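Side-chain contacts in ralf, proline/betaine transporter (Legionella pneumophila, PDB 4D7Q), which probably acts as a guanine nucleotide exchange factor through its Sec7 domain, joined here in a chimera to the capping domain of a Rickettsia RalF: residues A[237-240]-A[241-244]; A[155-159]-A[160-164]. The protein carries 2 engineered substitutions. One frame throughout, in Å; residues are numbered along the deposited sequence.

Both contacts are local turns in loops, but they lie in different parts of the chimera. Interaction 2 (155-164) is in the Sec7 domain, between helices 135-152 and 165-171. Interaction 1 (237-244) is in the capping domain, between helix 220-230 and strand 248-252. Their centres are about 46 Å apart and they share no element. Interaction 1 is partly buried: Phe239 and Leu242 face the domain, and an asparagine amide ties the turn to the chain before it. Interaction 2 is a surface contact. Two backbone bonds form its 3-10 turn, and lysine side chains and a water do most of the remaining polar work.

Interaction 1 (A[237-240]-A[241-244]); sequences NIFP and KLQN
Asn237 and Phe239 meet Leu242 across a type I beta turn, Phe239-Pro240-Lys241-Leu242, in the loop between helix 220-230 and strand 248-252 of the capping domain. Pro240 and Lys241 fill its two central positions. The backbone bond that closes it runs from Leu242 N to Phe239 O, 2.9 Å.

The main side-chain hydrogen bond adds a second tie. Asn237 ND2 donates to Leu242 O at 2.8 Å, and the N-H points almost straight at the oxygen (166°). The oxygen lies close to the plane of the Asn237 amide, but the nitrogen stands well above the carbonyl plane of Leu242. With CG anti to the backbone N (chi1 179°), the Asn237 amide reaches across the mouth of the turn. Its other end is used within 237-240: Asn237 OD1 takes a weak bond from Phe239 N, 3.3 Å. Both ends of the amide have a partner, one strong and one weak, which probably limits its rotation.

The apolar contact is slight. Leu242 CD1 touches Phe239 CB at 4.0 Å and approaches the ring obliquely. The ring itself turns away from the turn, and Ile238 CD1 lies over one face of the ring, toward its rim. Leu242 and Phe239 are buried against other parts of the domain. Leu242 packs on Leu318 and Gln321 of helix 313-325 and on Leu247, and Phe239 packs on Ser325 and Thr221. Lys241 N and Ser325 OG also share a hydrogen bond, so the turn is fixed to the end of helix 313-325.

Gln243 is exposed and folds back toward Phe239 O. It runs past Asn237 in the opposite direction. The bend at chi2 (-52°) carries the chain inward, and Gln243 CG comes within 3.4 Å of Phe239 O.

Interaction 2 (A[155-159]-A[160-164]); sequences PSIPE and KNKMT
Ile157 and Lys162 make the closer-packed side of this turn in the Sec7 domain. Lys162 is fully extended beyond CG and runs back alongside Ile157. Lys162 CE lies 3.8 Å from Ile157 CG2 and 3.4 Å from Ile157 O. Lys162 NZ hydrogen-bonds Leu152 O, at the C-terminal end of helix 135-152, and Asn154 O just beyond it. Those carbonyls are its main partners. Its salt bridge to Glu159 is long, 3.7 Å from Lys162 NZ to Glu159 OE1, and the two side chains cross at about a right angle. The positive charge probably suits the carbonyl-rich helix end.

Pro158, on the exposed side, is touched by Asn161 at CD and by Lys160 at CB. Pro158 CD faces Asn161 ND2 at 3.7 Å, and Pro158 CB touches Lys160 CG. Lys160 bends only at chi4 (68°), which turns its ammonium back to Asn161. There Lys160 NZ hydrogen-bonds Asn161 OD1 at 2.8 Å, in the carbonyl plane and on a lone pair. This pair is exposed too, as is Glu159. A water also binds the turn: it donates to both Glu159 O and Lys162 O and so bridges the two carbonyls.

Two backbone bonds define the turn itself. Asn161 N donates to Pro158 O and Lys162 N to Glu159 O, both at 3.1 Å. Further on, Thr164 caps the next helix through Gly167 N. Successive bonds from residue i+3 to residue i mark a short 3-10 turn, here within the loop joining helices 135-152 and 165-171 of the all-helical Sec7 fold.

Interaction 1 (A[237-240]-A[241-244])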
loop_
_atom_site.group_PDB
_atom_site.type_symbol
_atom_site.label_atom_id
_atom_site.label_comp_id
_atom_site.label_asym_id
_atom_site.label_seq_id
_atom_site.Cartn_x
_atom_site.Cartn_y
_atom_site.Cartn_z
ATOM N N ASN A 237 -14.965 -5.114 -22.631
ATOM C CA ASN A 237 -13.804 -4.526 -23.285
ATOM C C ASN A 237 -14.209 -3.178 -23.909
ATOM O O ASN A 237 -14.750 -3.117 -25.008
ATOM C CB ASN A 237 -13.187 -5.496 -24.295
ATOM C CG ASN A 237 -11.980 -4.975 -25.056
ATOM O OD1 ASN A 237 -11.491 -3.864 -24.842
ATOM N ND2 ASN A 237 -11.460 -5.778 -25.968
ATOM N N ILE A 238 -13.980 -2.099 -23.161
ATOM C CA ILE A 238 -14.294 -0.719 -23.573
ATOM C C ILE A 238 -12.990 0.051 -23.883
ATOM O O ILE A 238 -12.991 1.275 -23.987
ATOM C CB ILE A 238 -15.156 -0.037 -22.450
ATOM C CG1 ILE A 238 -14.602 -0.339 -21.029
ATOM C CG2 ILE A 238 -16.615 -0.519 -22.535
ATOM C CD1 ILE A 238 -13.747 0.698 -20.401
ATOM N N PHE A 239 -11.885 -0.686 -24.015
ATOM C CA PHE A 239 -10.540 -0.157 -24.215
ATOM C C PHE A 239 -10.211 0.060 -25.698
ATOM O O PHE A 239 -10.066 -0.923 -26.436
ATOM C CB PHE A 239 -9.515 -1.062 -23.488
ATOM C CG PHE A 239 -9.871 -1.271 -22.031
ATOM C CD1 PHE A 239 -9.627 -0.276 -21.088
ATOM C CD2 PHE A 239 -10.491 -2.441 -21.611
ATOM C CE1 PHE A 239 -9.984 -0.458 -19.744
ATOM C CE2 PHE A 239 -10.857 -2.622 -20.271
ATOM C CZ PHE A 239 -10.603 -1.625 -19.344
ATOM N N PRO A 240 -10.123 1.342 -26.162
ATOM C CA PRO A 240 -9.871 1.595 -27.596
ATOM C C PRO A 240 -8.621 0.958 -28.213
ATOM O O PRO A 240 -8.645 0.674 -29.396
ATOM C CB PRO A 240 -9.864 3.129 -27.698
ATOM C CG PRO A 240 -10.623 3.599 -26.511
ATOM C CD PRO A 240 -10.339 2.611 -25.430
ATOM N N LYS A 241 -7.549 0.707 -27.428
ATOM C CA LYS A 241 -6.321 0.089 -27.958
ATOM C C LYS A 241 -6.412 -1.437 -27.981
ATOM O O LYS A 241 -5.495 -2.104 -28.469
ATOM C CB LYS A 241 -5.071 0.544 -27.172
ATOM C CG LYS A 241 -4.885 2.059 -27.063
ATOM C CD LYS A 241 -4.527 2.721 -28.392
ATOM C CE LYS A 241 -4.144 4.167 -28.188
ATOM N NZ LYS A 241 -4.504 5.007 -29.365
ATOM N N LEU A 242 -7.511 -1.951 -27.468
ATOM C CA LEU A 242 -7.730 -3.370 -27.365
ATOM C C LEU A 242 -9.001 -3.879 -28.070
ATOM O O LEU A 242 -9.475 -4.954 -27.793
ATOM C CB LEU A 242 -7.708 -3.774 -25.891
ATOM C CG LEU A 242 -6.382 -3.631 -25.151
ATOM C CD1 LEU A 242 -6.569 -3.829 -23.664
ATOM C CD2 LEU A 242 -5.336 -4.600 -25.665
ATOM N N GLN A 243 -9.533 -3.095 -28.982
ATOM C CA GLN A 243 -10.800 -3.417 -29.630
ATOM C C GLN A 243 -10.833 -4.641 -30.586
ATOM O O GLN A 243 -11.894 -5.105 -30.925
ATOM C CB GLN A 243 -11.402 -2.178 -30.260
ATOM C CG GLN A 243 -12.021 -1.226 -29.251
ATOM C CD GLN A 243 -13.009 -1.886 -28.313
ATOM O OE1 GLN A 243 -12.798 -1.919 -27.137
ATOM N NE2 GLN A 243 -14.081 -2.393 -28.840
ATOM N N ASN A 244 -9.674 -5.163 -30.959
ATOM C CA ASN A 244 -9.568 -6.390 -31.745
ATOM C C ASN A 244 -9.141 -7.552 -30.856
ATOM O O ASN A 244 -8.941 -8.657 -31.364
ATOM C CB ASN A 244 -8.576 -6.219 -32.911
ATOM C CG ASN A 244 -9.171 -5.488 -34.088
ATOM O OD1 ASN A 244 -10.087 -5.982 -34.757
ATOM N ND2 ASN A 244 -8.677 -4.287 -34.354
#

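Interaction 2 (A[155-159]-A[160-164])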
loop_
_atom_site.group_PDB
_atom_site.type_symbol
_atom_site.label_atom_id
_atom_site.label_comp_id
_atom_site.label_asym_id
_atom_site.label_seq_id
_atom_site.Cartn_x
_atom_site.Cartn_y
_atom_site.Cartn_z
ATOM N N PRO A 155 -5.303 22.452 9.928
ATOM C CA PRO A 155 -5.914 23.732 10.330
ATOM C C PRO A 155 -6.992 24.239 9.386
ATOM O O PRO A 155 -7.781 25.081 9.792
ATOM C CB PRO A 155 -4.717 24.693 10.387
ATOM C CG PRO A 155 -3.748 24.120 9.424
ATOM C CD PRO A 155 -3.873 22.640 9.592
ATOM N N SER A 156 -7.029 23.736 8.140
ATOM C CA SER A 156 -8.044 24.194 7.186
ATOM C C SER A 156 -9.411 23.580 7.454
ATOM O O SER A 156 -10.401 24.103 6.979
ATOM C CB SER A 156 -7.598 23.968 5.745
ATOM O OG SER A 156 -7.660 22.600 5.392
ATOM N N ILE A 157 -9.468 22.479 8.213
ATOM C CA ILE A 157 -10.749 21.844 8.519
ATOM C C ILE A 157 -11.434 22.618 9.627
ATOM O O ILE A 157 -10.816 22.817 10.675
ATOM C CB ILE A 157 -10.594 20.332 8.842
ATOM C CG1 ILE A 157 -10.244 19.565 7.550
ATOM C CG2 ILE A 157 -11.893 19.756 9.519
ATOM C CD1 ILE A 157 -9.946 18.136 7.735
ATOM N N PRO A 158 -12.693 23.076 9.431
ATOM C CA PRO A 158 -13.361 23.840 10.509
ATOM C C PRO A 158 -13.380 23.079 11.848
ATOM O O PRO A 158 -13.638 21.865 11.879
ATOM C CB PRO A 158 -14.766 24.096 9.940
ATOM C CG PRO A 158 -14.587 24.051 8.423
ATOM C CD PRO A 158 -13.548 22.965 8.220
ATOM N N GLU A 159 -13.017 23.772 12.947
ATOM C CA GLU A 159 -12.957 23.185 14.295
ATOM C C GLU A 159 -14.287 22.515 14.690
ATOM O O GLU A 159 -14.298 21.441 15.309
ATOM C CB GLU A 159 -12.551 24.250 15.336
ATOM C CG GLU A 159 -12.042 23.683 16.651
ATOM C CD GLU A 159 -10.737 22.900 16.621
ATOM O OE1 GLU A 159 -9.998 22.975 15.611
ATOM O OE2 GLU A 159 -10.441 22.228 17.635
ATOM N N LYS A 160 -15.396 23.141 14.275
ATOM C CA LYS A 160 -16.758 22.672 14.486
ATOM C C LYS A 160 -17.023 21.221 13.999
ATOM O O LYS A 160 -17.906 20.576 14.558
ATOM C CB LYS A 160 -17.749 23.650 13.831
ATOM C CG LYS A 160 -17.742 23.608 12.298
ATOM C CD LYS A 160 -18.864 24.463 11.687
ATOM C CE LYS A 160 -18.686 24.571 10.176
ATOM N NZ LYS A 160 -18.907 23.262 9.482
ATOM N N ASN A 161 -16.293 20.723 12.964
ATOM C CA ASN A 161 -16.501 19.368 12.411
ATOM C C ASN A 161 -15.755 18.298 13.168
ATOM O O ASN A 161 -16.066 17.129 13.022
ATOM C CB ASN A 161 -16.036 19.276 10.938
ATOM C CG ASN A 161 -16.622 20.256 9.973
ATOM O OD1 ASN A 161 -17.525 21.023 10.295
ATOM N ND2 ASN A 161 -16.054 20.299 8.774
ATOM N N LYS A 162 -14.716 18.687 13.900
ATOM C CA LYS A 162 -13.772 17.783 14.526
ATOM C C LYS A 162 -14.349 16.956 15.673
ATOM O O LYS A 162 -14.980 17.494 16.574
ATOM C CB LYS A 162 -12.454 18.515 14.879
ATOM C CG LYS A 162 -11.708 18.991 13.625
ATOM C CD LYS A 162 -10.430 19.754 13.928
ATOM C CE LYS A 162 -9.786 20.268 12.655
ATOM N NZ LYS A 162 -8.491 20.965 12.926
ATOM N N MET A 163 -14.162 15.626 15.580
ATOM C CA MET A 163 -14.632 14.647 16.543
ATOM C C MET A 163 -14.014 14.974 17.878
ATOM O O MET A 163 -12.825 15.260 17.955
ATOM C CB MET A 163 -14.251 13.226 16.095
ATOM C CG MET A 163 -14.971 12.124 16.879
ATOM S SD MET A 163 -14.582 10.488 16.229
ATOM C CE MET A 163 -15.757 10.363 14.934
ATOM N N THR A 164 -14.847 14.993 18.897
ATOM C CA THR A 164 -14.492 15.225 20.284
ATOM C C THR A 164 -14.214 13.911 20.980
ATOM O O THR A 164 -14.388 12.888 20.409
ATOM C CB THR A 164 -15.665 15.877 21.027
ATOM O OG1 THR A 164 -16.813 15.053 20.932
ATOM C CG2 THR A 164 -15.993 17.205 20.443
HETATM O O HOH W 1 -15.521 19.935 17.226
#